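Hydrolase, isochorismatase family (Pseudomonas putida, PDB 4L07) probably hydrolyses the amide bond of maleamate, releasing maleate and ammonia, during bacterial breakdown of N-heterocyclic compounds. Local coordinates at residues A[13-17]-A[190-194]; A[66-72]-A[111-117]; A[71-77]-A[89-94]; A[136-142]-A[162-167]. All coordinates share one frame; numbering follows the deposited sequence.

Contact 1: A[13-17]-A[190-194]; sequences GNPVS and YGDVT
Val16 and Asp192 carry this contact, in which the extended loop 13-17 meets the start of strand 192-194. The one direct hydrogen bond runs from Val16 N to Asp192 OD2 at 2.9 Å. It is almost straight at the hydrogen, 174°, yet the amide stands well above the carboxylate plane, about 50° out of it. A water gives this same oxygen a second donor: it donates to Asp192 OD2 at 2.8 Å and to Val16 O at 2.7 Å, so that both backbone polar atoms of Val16 are tied to one carboxylate oxygen. The other oxygen, OD1, faces across a subunit boundary, where it forms a salt bridge with Lys85 of the second subunit.

The van der Waals contact comes from one methyl: Val16 CG1 lies against the carboxylate, 3.3 Å from Asp192 CG, as the two side chains run past each other in opposite directions. CG1 is modelled eclipsing its own backbone N (chi1 0°), an unusual rotation, and the closeness of this methyl should be read with caution. Beside it, Pro15 adds only a light touch, its CA lying 3.6 Å from Asp192 OD2.

With an alanine at Asp192, the Val16 amide and the bridging water would probably lose their acceptor, and Lys85 of the second subunit its opposite charge. The chemistry is therefore polar and centred on a single anionic group at the surface. One oxygen of Asp192 holds the loop that precedes strand 22-27 against one of the two outer strands of the chain's sheet, while the other serves the interface.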
loop_
_atom_site.group_PDB
_atom_site.type_symbol
_atom_site.label_atom_id
_atom_site.label_comp_id
_atom_site.label_asym_id
_atom_site.label_seq_id
_atom_site.Cartn_x
_atom_site.Cartn_y
_atom_site.Cartn_z
ATOM N N GLY A 13 9.860 -19.708 14.973
ATOM C CA GLY A 13 9.944 -19.551 16.423
ATOM C C GLY A 13 11.219 -18.945 16.976
ATOM O O GLY A 13 11.438 -18.988 18.184
ATOM N N ASN A 14 12.059 -18.388 16.105
ATOM C CA ASN A 14 13.276 -17.683 16.536
ATOM C C ASN A 14 12.952 -16.418 17.329
ATOM O O ASN A 14 11.920 -15.795 17.090
ATOM C CB ASN A 14 14.136 -17.299 15.335
ATOM C CG ASN A 14 14.535 -18.491 14.499
ATOM O OD1 ASN A 14 15.438 -19.239 14.862
ATOM N ND2 ASN A 14 13.872 -18.666 13.367
ATOM N N PRO A 15 13.832 -16.033 18.273
ATOM C CA PRO A 15 13.571 -14.819 19.053
ATOM C C PRO A 15 13.840 -13.555 18.244
ATOM O O PRO A 15 14.632 -13.580 17.302
ATOM C CB PRO A 15 14.563 -14.929 20.214
ATOM C CG PRO A 15 15.681 -15.757 19.679
ATOM C CD PRO A 15 15.053 -16.733 18.725
ATOM N N VAL A 16 13.188 -12.454 18.600
ATOM C CA VAL A 16 13.518 -11.191 17.932
ATOM C C VAL A 16 14.577 -10.415 18.709
ATOM O O VAL A 16 14.483 -10.245 19.932
ATOM C CB VAL A 16 12.286 -10.339 17.470
ATOM C CG1 VAL A 16 10.948 -10.988 17.804
ATOM C CG2 VAL A 16 12.365 -8.880 17.922
ATOM N N SER A 17 15.608 -9.990 17.990
ATOM C CA SER A 17 16.626 -9.133 18.564
ATOM C C SER A 17 16.057 -7.727 18.561
ATOM O O SER A 17 15.942 -7.101 17.509
ATOM C CB SER A 17 17.918 -9.204 17.757
ATOM O OG SER A 17 18.896 -8.349 18.311
ATOM N N TYR A 190 5.756 -14.441 13.279
ATOM C CA TYR A 190 5.628 -12.986 13.097
ATOM C C TYR A 190 6.261 -12.095 14.157
ATOM O O TYR A 190 6.763 -11.025 13.834
ATOM C CB TYR A 190 4.159 -12.593 12.892
ATOM C CG TYR A 190 3.471 -13.380 11.797
ATOM C CD1 TYR A 190 3.950 -13.363 10.483
ATOM C CD2 TYR A 190 2.355 -14.163 12.084
ATOM C CE1 TYR A 190 3.321 -14.099 9.484
ATOM C CE2 TYR A 190 1.725 -14.898 11.093
ATOM C CZ TYR A 190 2.207 -14.863 9.799
ATOM O OH TYR A 190 1.577 -15.602 8.818
ATOM N N GLY A 191 6.232 -12.512 15.416
ATOM C CA GLY A 191 6.776 -11.668 16.475
ATOM C C GLY A 191 7.020 -12.453 17.741
ATOM O O GLY A 191 6.795 -13.658 17.771
ATOM N N ASP A 192 7.504 -11.774 18.778
ATOM C CA ASP A 192 7.665 -12.407 20.084
ATOM C C ASP A 192 6.482 -12.119 21.000
ATOM O O ASP A 192 6.192 -10.958 21.312
ATOM C CB ASP A 192 8.987 -11.983 20.743
ATOM C CG ASP A 192 10.151 -12.904 20.378
ATOM O OD1 ASP A 192 9.924 -13.916 19.679
ATOM O OD2 ASP A 192 11.300 -12.618 20.790
ATOM N N VAL A 193 5.809 -13.189 21.421
ATOM C CA VAL A 193 4.742 -13.116 22.410
ATOM C C VAL A 193 5.376 -13.120 23.795
ATOM O O VAL A 193 6.189 -13.991 24.122
ATOM C CB VAL A 193 3.730 -14.279 22.260
ATOM C CG1 VAL A 193 2.626 -14.192 23.308
ATOM C CG2 VAL A 193 3.133 -14.287 20.861
ATOM N N THR A 194 4.979 -12.158 24.607
ATOM C CA THR A 194 5.568 -11.943 25.914
ATOM C C THR A 194 4.506 -11.354 26.837
ATOM O O THR A 194 3.350 -11.654 26.659
ATOM C CB THR A 194 6.863 -11.115 25.837
ATOM O OG1 THR A 194 7.452 -11.010 27.137
ATOM C CG2 THR A 194 6.610 -9.740 25.246
HETATM O O HOH W 1 12.582 -10.353 21.811
#

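Contact 2: A[66-72]-A[111-117]; sequences IFTTIAY and DVVVVKK
Strands 66-70 and 112-116 are parallel neighbours at one margin of the central sheet, with 112-116 outermost within the chain. Four backbone hydrogen bonds fix the register: Phe67 N to Val112 O, Val114 N to Phe67 O (2.8 Å), Thr69 N to Val114 O and Lys116 N to Thr69 O. The strand axes are 29° apart. On the face bearing Thr68 and Val114, Thr68 CG2 and Val114 CG1 run side by side only 3.3 Å apart, a tight methyl pair. The opposite face has Thr69 CG2 against Val115 CG2 at 3.9 Å.

In this parallel alpha/beta sheet of the isochorismatase fold, the valines of strand 112-116 give way to a charged residue at its C-terminal end, Lys116. Its CG sits between its backbone N and carbonyl carbon (chi1 68°), and the chain bends at its last torsion; this brings NZ to within 3.4 Å of Ile70 CG1 and into a salt bridge with Asp28, consistent with the Asp-Lys pair in active sites of this family. Asp28 also accepts a bond from Thr68 OG1.

Past the strand ends, Lys117 NZ donates to Ala71 O at 2.8 Å. Tyr72 OH donates to Lys117 O at 2.7 Å, approaching from 45° above the carbonyl plane, while that oxygen lies at the edge of the Tyr72 ring.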
loop_
_atom_site.group_PDB
_atom_site.type_symbol
_atom_site.label_atom_id
_atom_site.label_comp_id
_atom_site.label_asym_id
_atom_site.label_seq_id
_atom_site.Cartn_x
_atom_site.Cartn_y
_atom_site.Cartn_z
ATOM N N ILE A 66 0.606 5.314 19.531
ATOM C CA ILE A 66 -0.422 5.531 18.506
ATOM C C ILE A 66 -1.621 4.599 18.718
ATOM O O ILE A 66 -1.455 3.378 18.824
ATOM C CB ILE A 66 0.154 5.342 17.081
ATOM C CG1 ILE A 66 1.315 6.315 16.838
ATOM C CG2 ILE A 66 -0.928 5.552 16.024
ATOM C CD1 ILE A 66 2.187 5.954 15.653
ATOM N N PHE A 67 -2.816 5.185 18.792
ATOM C CA PHE A 67 -4.068 4.437 18.926
ATOM C C PHE A 67 -4.760 4.303 17.578
ATOM O O PHE A 67 -4.708 5.220 16.760
ATOM C CB PHE A 67 -5.022 5.164 19.880
ATOM C CG PHE A 67 -4.548 5.211 21.305
ATOM C CD1 PHE A 67 -3.585 6.133 21.715
ATOM C CD2 PHE A 67 -5.091 4.347 22.253
ATOM C CE1 PHE A 67 -3.151 6.174 23.034
ATOM C CE2 PHE A 67 -4.666 4.386 23.577
ATOM C CZ PHE A 67 -3.694 5.297 23.965
ATOM N N THR A 68 -5.420 3.167 17.355
ATOM C CA THR A 68 -6.224 2.971 16.150
ATOM C C THR A 68 -7.695 2.774 16.490
ATOM O O THR A 68 -8.037 2.337 17.592
ATOM C CB THR A 68 -5.721 1.782 15.296
ATOM O OG1 THR A 68 -6.170 0.551 15.865
ATOM C CG2 THR A 68 -4.202 1.769 15.219
ATOM N N THR A 69 -8.559 3.107 15.539
ATOM C CA THR A 69 -9.992 2.889 15.665
ATOM C C THR A 69 -10.556 2.597 14.277
ATOM O O THR A 69 -10.048 3.110 13.268
ATOM C CB THR A 69 -10.712 4.096 16.332
ATOM O OG1 THR A 69 -12.061 3.747 16.671
ATOM C CG2 THR A 69 -10.724 5.320 15.413
ATOM N N ILE A 70 -11.579 1.752 14.231
ATOM C CA ILE A 70 -12.346 1.525 13.017
ATOM C C ILE A 70 -13.553 2.464 13.048
ATOM O O ILE A 70 -14.353 2.431 13.989
ATOM C CB ILE A 70 -12.841 0.060 12.916
ATOM C CG1 ILE A 70 -11.655 -0.910 12.754
ATOM C CG2 ILE A 70 -13.840 -0.085 11.773
ATOM C CD1 ILE A 70 -12.013 -2.379 12.924
ATOM N N ALA A 71 -13.681 3.302 12.024
ATOM C CA ALA A 71 -14.828 4.207 11.906
ATOM C C ALA A 71 -15.230 4.379 10.446
ATOM O O ALA A 71 -14.360 4.493 9.579
ATOM C CB ALA A 71 -14.502 5.559 12.522
ATOM N N TYR A 72 -16.539 4.387 10.189
ATOM C CA TYR A 72 -17.092 4.532 8.834
ATOM C C TYR A 72 -18.034 5.710 8.666
ATOM O O TYR A 72 -18.800 6.045 9.568
ATOM C CB TYR A 72 -17.873 3.286 8.418
ATOM C CG TYR A 72 -17.075 2.026 8.525
ATOM C CD1 TYR A 72 -16.077 1.737 7.599
ATOM C CD2 TYR A 72 -17.299 1.133 9.568
ATOM C CE1 TYR A 72 -15.322 0.580 7.706
ATOM C CE2 TYR A 72 -16.553 -0.027 9.684
ATOM C CZ TYR A 72 -15.571 -0.296 8.744
ATOM O OH TYR A 72 -14.822 -1.437 8.850
ATOM N N ASP A 111 -2.115 12.210 22.144
ATOM C CA ASP A 111 -1.976 10.911 21.466
ATOM C C ASP A 111 -2.637 10.900 20.090
ATOM O O ASP A 111 -3.811 11.244 19.949
ATOM C CB ASP A 111 -2.561 9.780 22.327
ATOM C CG ASP A 111 -1.850 9.615 23.672
ATOM O OD1 ASP A 111 -0.682 10.039 23.823
ATOM O OD2 ASP A 111 -2.468 9.027 24.587
ATOM N N VAL A 112 -1.868 10.496 19.079
ATOM C CA VAL A 112 -2.377 10.376 17.717
ATOM C C VAL A 112 -3.341 9.198 17.597
ATOM O O VAL A 112 -3.053 8.093 18.073
ATOM C CB VAL A 112 -1.224 10.227 16.700
ATOM C CG1 VAL A 112 -1.753 9.856 15.316
ATOM C CG2 VAL A 112 -0.406 11.508 16.639
ATOM N N VAL A 113 -4.493 9.456 16.983
ATOM C CA VAL A 113 -5.440 8.406 16.623
ATOM C C VAL A 113 -5.444 8.229 15.102
ATOM O O VAL A 113 -5.541 9.201 14.356
ATOM C CB VAL A 113 -6.855 8.711 17.154
ATOM C CG1 VAL A 113 -7.851 7.634 16.734
ATOM C CG2 VAL A 113 -6.823 8.827 18.672
ATOM N N VAL A 114 -5.307 6.983 14.657
ATOM C CA VAL A 114 -5.407 6.648 13.237
ATOM C C VAL A 114 -6.729 5.917 12.977
ATOM O O VAL A 114 -7.049 4.929 13.648
ATOM C CB VAL A 114 -4.184 5.822 12.753
ATOM C CG1 VAL A 114 -3.825 4.751 13.757
ATOM C CG2 VAL A 114 -4.425 5.202 11.380
ATOM N N VAL A 115 -7.500 6.422 12.020
ATOM C CA VAL A 115 -8.772 5.802 11.651
ATOM C C VAL A 115 -8.526 4.867 10.475
ATOM O O VAL A 115 -7.846 5.235 9.513
ATOM C CB VAL A 115 -9.859 6.843 11.295
ATOM C CG1 VAL A 115 -11.156 6.157 10.878
ATOM C CG2 VAL A 115 -10.124 7.765 12.475
ATOM N N LYS A 116 -9.050 3.649 10.580
ATOM C CA LYS A 116 -8.899 2.645 9.528
ATOM C C LYS A 116 -10.243 1.991 9.197
ATOM O O LYS A 116 -11.209 2.116 9.957
ATOM C CB LYS A 116 -7.871 1.590 9.946
ATOM C CG LYS A 116 -8.329 0.720 11.108
ATOM C CD LYS A 116 -7.238 -0.223 11.563
ATOM C CE LYS A 116 -7.564 -0.865 12.898
ATOM N NZ LYS A 116 -8.486 -2.026 12.769
ATOM N N LYS A 117 -10.293 1.271 8.073
ATOM C CA LYS A 117 -11.543 0.689 7.588
ATOM C C LYS A 117 -11.555 -0.840 7.592
ATOM O O LYS A 117 -12.609 -1.444 7.380
ATOM C CB LYS A 117 -11.852 1.194 6.166
ATOM C CG LYS A 117 -11.711 2.694 5.983
ATOM C CD LYS A 117 -12.808 3.495 6.656
ATOM C CE LYS A 117 -12.425 4.972 6.672
ATOM N NZ LYS A 117 -13.498 5.811 7.262
#

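Contact 3: A[71-77]-A[89-94]; sequences AYHPGEI and MAALLY
Ile77 packs on Ala90, CG2 to CB at 3.9 Å, and turns its CD1 toward Leu93 CD2, 4.3 Å away. Ile77 CG1 is anti to the carbonyl carbon (chi1 -51°), and this rotation sends the chain across to the short 3-10 segment. The same Leu93 methyl also meets Pro74 CD.

On the far side of the 72-73 backbone the Tyr94 ring is sandwiched. Ala71 CB lies over the centre of one face, 4.0 Å from the centroid and 4° off the ring normal, a CH-pi contact. The opposite face takes His73 in an offset stack, with centroids 3.8 Å apart and planes only 10° out of parallel. Tyr94 CE1 stands over the middle of the imidazole, while the histidine sits toward the rim of the phenol ring. Val113 of the third subunit also packs on His73.

Further out, the backbones lock together. Tyr72 N donates to Leu92 O at 2.8 Å, and Tyr72 O accepts from Tyr94 N at 3.1 Å, so one residue is held through both its polar backbone atoms. Met89 O lies at the edge of the Tyr72 ring, 3.3 Å from CE2. At the polar border Glu76 OE2 accepts from His73 N at 3.0 Å, on the anti side and somewhat out of the carboxylate plane, and it also forms a salt bridge with Lys117, whose NZ bonds Tyr94 OH as well.

Leu92, whose O takes the Tyr72 amide, is the centre of an inverse gamma turn. The backbones are joined by a single beta bridge, Tyr72 with Leu93; this bridge pinches off the part of the strand 65-70 to 112-116 connection that contains helix 82-85.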
loop_
_atom_site.group_PDB
_atom_site.type_symbol
_atom_site.label_atom_id
_atom_site.label_comp_id
_atom_site.label_asym_id
_atom_site.label_seq_id
_atom_site.Cartn_x
_atom_site.Cartn_y
_atom_site.Cartn_z
ATOM N N ALA A 71 -13.681 3.302 12.024
ATOM C CA ALA A 71 -14.828 4.207 11.906
ATOM C C ALA A 71 -15.230 4.379 10.446
ATOM O O ALA A 71 -14.360 4.493 9.579
ATOM C CB ALA A 71 -14.502 5.559 12.522
ATOM N N TYR A 72 -16.539 4.387 10.189
ATOM C CA TYR A 72 -17.092 4.532 8.834
ATOM C C TYR A 72 -18.034 5.710 8.666
ATOM O O TYR A 72 -18.800 6.045 9.568
ATOM C CB TYR A 72 -17.873 3.286 8.418
ATOM C CG TYR A 72 -17.075 2.026 8.525
ATOM C CD1 TYR A 72 -16.077 1.737 7.599
ATOM C CD2 TYR A 72 -17.299 1.133 9.568
ATOM C CE1 TYR A 72 -15.322 0.580 7.706
ATOM C CE2 TYR A 72 -16.553 -0.027 9.684
ATOM C CZ TYR A 72 -15.571 -0.296 8.744
ATOM O OH TYR A 72 -14.822 -1.437 8.850
ATOM N N HIS A 73 -17.986 6.315 7.483
ATOM C CA HIS A 73 -19.068 7.173 7.030
ATOM C C HIS A 73 -20.130 6.280 6.462
ATOM O O HIS A 73 -19.811 5.231 5.891
ATOM C CB HIS A 73 -18.573 8.143 5.964
ATOM C CG HIS A 73 -17.494 9.072 6.448
ATOM N ND1 HIS A 73 -17.730 10.051 7.344
ATOM C CD2 HIS A 73 -16.143 9.154 6.120
ATOM C CE1 HIS A 73 -16.587 10.719 7.584
ATOM N NE2 HIS A 73 -15.617 10.169 6.831
ATOM N N PRO A 74 -21.412 6.664 6.608
ATOM C CA PRO A 74 -22.521 5.840 6.113
ATOM C C PRO A 74 -22.359 5.378 4.657
ATOM O O PRO A 74 -22.656 4.226 4.340
ATOM C CB PRO A 74 -23.725 6.772 6.246
ATOM C CG PRO A 74 -23.373 7.636 7.407
ATOM C CD PRO A 74 -21.895 7.865 7.321
ATOM N N GLY A 75 -21.872 6.265 3.791
ATOM C CA GLY A 75 -21.703 5.948 2.369
ATOM C C GLY A 75 -20.646 4.888 2.080
ATOM O O GLY A 75 -20.649 4.287 1.009
ATOM N N GLU A 76 -19.736 4.669 3.026
ATOM C CA GLU A 76 -18.679 3.666 2.864
ATOM C C GLU A 76 -19.179 2.240 3.082
ATOM O O GLU A 76 -18.619 1.292 2.518
ATOM C CB GLU A 76 -17.515 3.942 3.813
ATOM C CG GLU A 76 -16.674 5.151 3.440
ATOM C CD GLU A 76 -15.561 5.430 4.437
ATOM O OE1 GLU A 76 -14.423 5.679 3.993
ATOM O OE2 GLU A 76 -15.812 5.398 5.662
ATOM N N ILE A 77 -20.221 2.090 3.902
ATOM C CA ILE A 77 -20.724 0.760 4.298
ATOM C C ILE A 77 -20.994 -0.182 3.101
ATOM O O ILE A 77 -20.463 -1.299 3.067
ATOM C CB ILE A 77 -21.958 0.854 5.246
ATOM C CG1 ILE A 77 -21.690 1.784 6.446
ATOM C CG2 ILE A 77 -22.418 -0.528 5.698
ATOM C CD1 ILE A 77 -20.716 1.262 7.483
ATOM N N MET A 89 -19.634 -4.646 12.289
ATOM C CA MET A 89 -18.722 -3.519 12.162
ATOM C C MET A 89 -19.384 -2.263 11.592
ATOM O O MET A 89 -18.877 -1.156 11.776
ATOM C CB MET A 89 -17.504 -3.914 11.319
ATOM C CG MET A 89 -16.755 -5.117 11.871
ATOM S SD MET A 89 -16.001 -4.811 13.476
ATOM C CE MET A 89 -15.348 -6.442 13.830
ATOM N N ALA A 90 -20.511 -2.431 10.909
ATOM C CA ALA A 90 -21.221 -1.293 10.317
ATOM C C ALA A 90 -21.759 -0.315 11.372
ATOM O O ALA A 90 -22.089 0.827 11.050
ATOM C CB ALA A 90 -22.339 -1.778 9.402
ATOM N N ALA A 91 -21.834 -0.767 12.627
ATOM C CA ALA A 91 -22.276 0.077 13.743
ATOM C C ALA A 91 -21.242 1.133 14.154
ATOM O O ALA A 91 -21.564 2.092 14.867
ATOM C CB ALA A 91 -22.655 -0.796 14.941
ATOM N N LEU A 92 -20.008 0.970 13.676
ATOM C CA LEU A 92 -18.889 1.828 14.054
ATOM C C LEU A 92 -18.835 3.092 13.189
ATOM O O LEU A 92 -17.962 3.246 12.337
ATOM C CB LEU A 92 -17.565 1.039 13.991
ATOM C CG LEU A 92 -17.350 -0.168 14.933
ATOM C CD1 LEU A 92 -17.340 0.229 16.399
ATOM C CD2 LEU A 92 -18.353 -1.288 14.741
ATOM N N LEU A 93 -19.777 4.001 13.435
ATOM C CA LEU A 93 -19.951 5.196 12.602
ATOM C C LEU A 93 -19.283 6.413 13.218
ATOM O O LEU A 93 -19.286 6.561 14.443
ATOM C CB LEU A 93 -21.444 5.482 12.386
ATOM C CG LEU A 93 -22.299 4.473 11.610
ATOM C CD1 LEU A 93 -23.785 4.762 11.791
ATOM C CD2 LEU A 93 -21.933 4.433 10.131
ATOM N N TYR A 94 -18.710 7.281 12.376
ATOM C CA TYR A 94 -18.137 8.549 12.846
ATOM C C TYR A 94 -19.184 9.270 13.693
ATOM O O TYR A 94 -20.378 9.208 13.391
ATOM C CB TYR A 94 -17.744 9.465 11.679
ATOM C CG TYR A 94 -16.469 9.115 10.941
ATOM C CD1 TYR A 94 -16.492 8.237 9.868
ATOM C CD2 TYR A 94 -15.241 9.689 11.291
ATOM C CE1 TYR A 94 -15.337 7.919 9.168
ATOM C CE2 TYR A 94 -14.074 9.372 10.595
ATOM C CZ TYR A 94 -14.132 8.487 9.528
ATOM O OH TYR A 94 -12.994 8.157 8.803
#

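Contact 4: A[136-142]-A[162-167]; sequences TDTVVVT and FKVLVP
The Phe162 ring meets the 136-142 segment at its edge: Thr136 O lies in the ring plane, 3.3 Å from CE1, and Asp137 CA is also near that plane. Val139 CG1 approaches the ring obliquely. Ala132 of the fourth subunit packs on the same side chain.

The pair belongs to a beta-alpha-beta crossover, in which strand 138-144 leads through helix 146-159 to the parallel strand 163-172; the axes of the two short strand segments are 26° apart. The ladder is made by Lys163 N to Asp137 O, Val139 N to Lys163 O (2.8 Å), Leu165 N to Val139 O and Val141 N to Leu165 O. Val139 CG2 meets Val164 CG2 at 3.8 Å on the face covered by the crossover helix, and Val141 CG2 reaches Val164 CG1.

On the other face, toward helix 196-207, Thr138 CG2 is anti to the backbone N (chi1 -49° for OG1) and touches Leu165 CD1 at 4.1 Å. That rotation sets OG1 beside its own N, where it donates to Asp137 OD1 at 2.9 Å and also bonds Gly19 N. A valine here would take away the hydroxyl and would probably leave the Gly19 amide without its acceptor and Asp137 OD1 with one donor fewer.

Where the ladder ends, Pro167 has no N-H to offer: its CD lies 3.4 Å from Val141 O, a buried carbonyl oxygen with no hydrogen-bond partner in the model.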
loop_
_atom_site.group_PDB
_atom_site.type_symbol
_atom_site.label_atom_id
_atom_site.label_comp_id
_atom_site.label_asym_id
_atom_site.label_seq_id
_atom_site.Cartn_x
_atom_site.Cartn_y
_atom_site.Cartn_z
ATOM N N THR A 136 11.223 4.452 13.850
ATOM C CA THR A 136 10.848 3.335 14.717
ATOM C C THR A 136 11.453 2.053 14.150
ATOM O O THR A 136 11.470 1.871 12.932
ATOM C CB THR A 136 9.311 3.203 14.791
ATOM O OG1 THR A 136 8.762 4.382 15.387
ATOM C CG2 THR A 136 8.888 1.996 15.614
ATOM N N ASP A 137 11.963 1.183 15.024
ATOM C CA ASP A 137 12.481 -0.120 14.590
ATOM C C ASP A 137 11.771 -1.315 15.233
ATOM O O ASP A 137 11.867 -2.444 14.733
ATOM C CB ASP A 137 14.006 -0.222 14.777
ATOM C CG ASP A 137 14.458 0.001 16.222
ATOM O OD1 ASP A 137 13.661 -0.166 17.166
ATOM O OD2 ASP A 137 15.649 0.328 16.407
ATOM N N THR A 138 11.066 -1.059 16.332
ATOM C CA THR A 138 10.415 -2.112 17.111
ATOM C C THR A 138 9.053 -1.616 17.574
ATOM O O THR A 138 8.946 -0.530 18.156
ATOM C CB THR A 138 11.260 -2.504 18.343
ATOM O OG1 THR A 138 12.613 -2.744 17.941
ATOM C CG2 THR A 138 10.703 -3.766 19.012
ATOM N N VAL A 139 8.012 -2.401 17.303
ATOM C CA VAL A 139 6.661 -2.040 17.726
ATOM C C VAL A 139 6.138 -3.014 18.772
ATOM O O VAL A 139 6.421 -4.219 18.712
ATOM C CB VAL A 139 5.660 -1.902 16.549
ATOM C CG1 VAL A 139 6.081 -0.766 15.618
ATOM C CG2 VAL A 139 5.511 -3.208 15.772
ATOM N N VAL A 140 5.409 -2.479 19.745
ATOM C CA VAL A 140 4.684 -3.311 20.699
ATOM C C VAL A 140 3.200 -3.193 20.360
ATOM O O VAL A 140 2.633 -2.088 20.323
ATOM C CB VAL A 140 4.970 -2.957 22.181
ATOM C CG1 VAL A 140 6.440 -2.620 22.409
ATOM C CG2 VAL A 140 4.080 -1.838 22.657
ATOM N N VAL A 141 2.584 -4.332 20.073
ATOM C CA VAL A 141 1.195 -4.347 19.641
ATOM C C VAL A 141 0.296 -4.851 20.768
ATOM O O VAL A 141 0.567 -5.888 21.369
ATOM C CB VAL A 141 0.996 -5.186 18.358
ATOM C CG1 VAL A 141 -0.443 -5.082 17.866
ATOM C CG2 VAL A 141 1.947 -4.728 17.261
ATOM N N THR A 142 -0.762 -4.090 21.034
ATOM C CA THR A 142 -1.769 -4.397 22.051
ATOM C C THR A 142 -3.147 -4.140 21.439
ATOM O O THR A 142 -3.243 -3.546 20.369
ATOM C CB THR A 142 -1.616 -3.475 23.285
ATOM O OG1 THR A 142 -1.934 -2.120 22.924
ATOM C CG2 THR A 142 -0.196 -3.520 23.844
ATOM N N PHE A 162 9.270 -3.726 10.509
ATOM C CA PHE A 162 9.427 -3.497 11.953
ATOM C C PHE A 162 9.442 -4.800 12.737
ATOM O O PHE A 162 8.705 -5.728 12.425
ATOM C CB PHE A 162 8.326 -2.576 12.492
ATOM C CG PHE A 162 8.161 -1.319 11.689
ATOM C CD1 PHE A 162 9.034 -0.255 11.863
ATOM C CD2 PHE A 162 7.148 -1.214 10.739
ATOM C CE1 PHE A 162 8.897 0.904 11.108
ATOM C CE2 PHE A 162 7.011 -0.063 9.976
ATOM C CZ PHE A 162 7.890 0.996 10.162
ATOM N N LYS A 163 10.301 -4.859 13.751
ATOM C CA LYS A 163 10.310 -5.974 14.692
ATOM C C LYS A 163 9.095 -5.837 15.598
ATOM O O LYS A 163 8.685 -4.716 15.931
ATOM C CB LYS A 163 11.603 -5.972 15.497
ATOM C CG LYS A 163 12.822 -6.315 14.648
ATOM C CD LYS A 163 14.088 -5.691 15.199
ATOM C CE LYS A 163 15.312 -6.160 14.421
ATOM N NZ LYS A 163 15.726 -7.536 14.819
ATOM N N VAL A 164 8.518 -6.970 15.992
ATOM C CA VAL A 164 7.234 -6.962 16.684
ATOM C C VAL A 164 7.253 -7.712 18.009
ATOM O O VAL A 164 7.693 -8.869 18.081
ATOM C CB VAL A 164 6.108 -7.550 15.803
ATOM C CG1 VAL A 164 4.773 -7.534 16.536
ATOM C CG2 VAL A 164 5.974 -6.762 14.514
ATOM N N LEU A 165 6.745 -7.041 19.041
ATOM C CA LEU A 165 6.525 -7.648 20.351
ATOM C C LEU A 165 5.044 -7.572 20.709
ATOM O O LEU A 165 4.400 -6.536 20.513
ATOM C CB LEU A 165 7.353 -6.916 21.417
ATOM C CG LEU A 165 8.854 -6.720 21.148
ATOM C CD1 LEU A 165 9.490 -5.881 22.251
ATOM C CD2 LEU A 165 9.577 -8.059 21.023
ATOM N N VAL A 166 4.502 -8.666 21.235
ATOM C CA VAL A 166 3.099 -8.703 21.620
ATOM C C VAL A 166 2.921 -9.177 23.070
ATOM O O VAL A 166 3.097 -10.361 23.360
ATOM C CB VAL A 166 2.246 -9.534 20.620
ATOM C CG1 VAL A 166 2.838 -10.910 20.400
ATOM C CG2 VAL A 166 0.797 -9.639 21.074
ATOM N N PRO A 167 2.594 -8.243 23.981
ATOM C CA PRO A 167 2.267 -8.650 25.352
ATOM C C PRO A 167 0.883 -9.284 25.400
ATOM O O PRO A 167 -0.126 -8.603 25.216
ATOM C CB PRO A 167 2.306 -7.332 26.136
ATOM C CG PRO A 167 2.100 -6.259 25.121
ATOM C CD PRO A 167 2.675 -6.779 23.835
#

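Overall arrangement
Contacts 2 and 4 are buried parallel pairings in the same sheet, centres 17 Å apart, both built from regular backbone ladders and branched aliphatic side chains; contact 2 adds two lysines at the C-terminal end of its pairing, where one meets Asp28. Contact 1 is a surface contact and contact 3 only partly buried; they lie on opposite sides of the chain's centre and depend more on side-chain chemistry: a carboxylate and a water in contact 1, ring stacking in contact 3. Each adjoins a sheet pairing. Contacts 1 and 4 meet through a probable hydrogen bond from Val166 N to Asp192 O, 2.8 Å, on neighbouring strands, and both reach the second subunit. Contacts 2 and 3 share Ala71 and Tyr72, and both touch the third subunit.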